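2-Keto-3-deoxy-(6-phospho-)gluconate aldolase (Thermoproteus tenax, PDB 2R91) is an aldolase of the dihydrodipicolinate synthetase family, built as a TIM barrel and assembled from four chains. Local coordinates at residues P46-L50 / Q51-E55. Numbering follows the deposited sequence.
Sequences PALSL and QEKME
Ser49 meets Glu52 and Lys53 where the chain, leaving a 3-10 turn that ends at Ala47, enters helix 50-63, whose first regular turns are closed by Lys53 N bonding to Ser49 O (3.0 Å) and Met54 N to Leu50 O (2.9 Å). Ser49 is the N-cap. Its chi1 of 63° tucks Ser49 OG in over the helix start, where it accepts a nearly straight bond from Glu52 N at 3.2 Å. Glu52 answers in the other direction: its extended chain runs back past the serine hydroxyl, and OE1 accepts from Ser49 N at 2.9 Å, on the anti side of the carboxylate and 31° out of its plane. The other oxygen, OE2, forms a salt bridge with Arg259, which also bonds Ala47 O and so ties the carboxylate to the incoming loop. Lys53 lays its CG 3.9 Å from Leu48 CB; a bend at the end of the chain (chi4 86°) then brings NZ to Leu48 O, 3.0 Å away and tilted from the carbonyl plane. Weak bonds to Gly45 O and Ala72 O add to the hold on this ammonium. Leu50 CD1 packs 4.1 Å from Met54 CG, one turn further on, and both side chains touch Leu82 of helix 76-88. Reciprocal bonding between Ser49 and Glu52 defines a capping box, here starting the helix that follows strand 35-38 of the TIM barrel.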
# COMPACT_ATOMS: atom_id res chain seq x y z
N PRO A 46 9.13 -1.05 21.75
CA PRO A 46 10.32 -0.51 21.07
C PRO A 46 10.88 0.82 21.60
O PRO A 46 12.00 1.19 21.22
CB PRO A 46 9.85 -0.34 19.61
CG PRO A 46 8.73 -1.47 19.48
CD PRO A 46 8.01 -1.28 20.82
N ALA A 47 10.12 1.53 22.42
CA ALA A 47 10.61 2.78 23.00
C ALA A 47 11.37 2.53 24.32
O ALA A 47 11.89 3.48 24.91
CB ALA A 47 9.44 3.74 23.30
N LEU A 48 11.34 1.28 24.81
CA LEU A 48 11.91 0.99 26.16
C LEU A 48 13.32 0.45 26.03
O LEU A 48 13.58 -0.38 25.16
CB LEU A 48 11.05 -0.03 26.90
CG LEU A 48 9.57 0.32 27.05
CD1 LEU A 48 8.85 -0.82 27.78
CD2 LEU A 48 9.41 1.63 27.82
N SER A 49 14.23 0.90 26.91
CA SER A 49 15.59 0.35 26.88
C SER A 49 15.57 -1.08 27.43
O SER A 49 14.57 -1.54 28.01
CB SER A 49 16.55 1.19 27.72
OG SER A 49 16.15 1.16 29.06
N LEU A 50 16.67 -1.79 27.25
CA LEU A 50 16.76 -3.12 27.83
C LEU A 50 16.49 -3.07 29.36
O LEU A 50 15.74 -3.89 29.87
CB LEU A 50 18.11 -3.78 27.49
CG LEU A 50 18.55 -4.98 28.34
CD1 LEU A 50 17.58 -6.12 28.10
CD2 LEU A 50 19.99 -5.38 27.94
N GLN A 51 17.05 -2.09 30.07
CA GLN A 51 16.87 -2.08 31.51
C GLN A 51 15.44 -1.79 31.90
O GLN A 51 14.91 -2.35 32.87
CB GLN A 51 17.82 -1.09 32.18
CG GLN A 51 19.31 -1.53 32.09
CD GLN A 51 20.23 -0.42 32.58
OE1 GLN A 51 19.94 0.27 33.56
NE2 GLN A 51 21.35 -0.27 31.92
N GLU A 52 14.79 -0.90 31.14
CA GLU A 52 13.37 -0.64 31.35
C GLU A 52 12.53 -1.91 31.14
O GLU A 52 11.63 -2.19 31.92
CB GLU A 52 12.92 0.53 30.46
CG GLU A 52 13.42 1.88 30.98
CD GLU A 52 13.34 3.04 29.98
OE1 GLU A 52 13.15 2.83 28.76
OE2 GLU A 52 13.51 4.19 30.43
N LYS A 53 12.86 -2.71 30.14
CA LYS A 53 12.14 -3.96 29.92
C LYS A 53 12.40 -4.98 31.04
O LYS A 53 11.53 -5.79 31.39
CB LYS A 53 12.51 -4.58 28.58
CG LYS A 53 12.05 -3.74 27.34
CD LYS A 53 12.09 -4.63 26.09
CE LYS A 53 11.56 -3.86 24.83
NZ LYS A 53 12.65 -3.07 24.18
N MET A 54 13.62 -4.96 31.58
CA MET A 54 13.92 -5.78 32.76
C MET A 54 13.10 -5.32 33.95
O MET A 54 12.59 -6.14 34.67
CB MET A 54 15.42 -5.66 33.10
CG MET A 54 16.31 -6.25 32.01
SD MET A 54 18.08 -6.07 32.36
CE MET A 54 18.19 -7.09 33.85
N GLU A 55 13.02 -4.02 34.18
CA GLU A 55 12.21 -3.50 35.29
C GLU A 55 10.75 -3.91 35.13
O GLU A 55 10.06 -4.30 36.07
CB GLU A 55 12.30 -1.99 35.38
CG GLU A 55 13.67 -1.50 35.77
CD GLU A 55 13.91 -0.05 35.40
OE1 GLU A 55 12.94 0.71 35.32
OE2 GLU A 55 15.06 0.33 35.16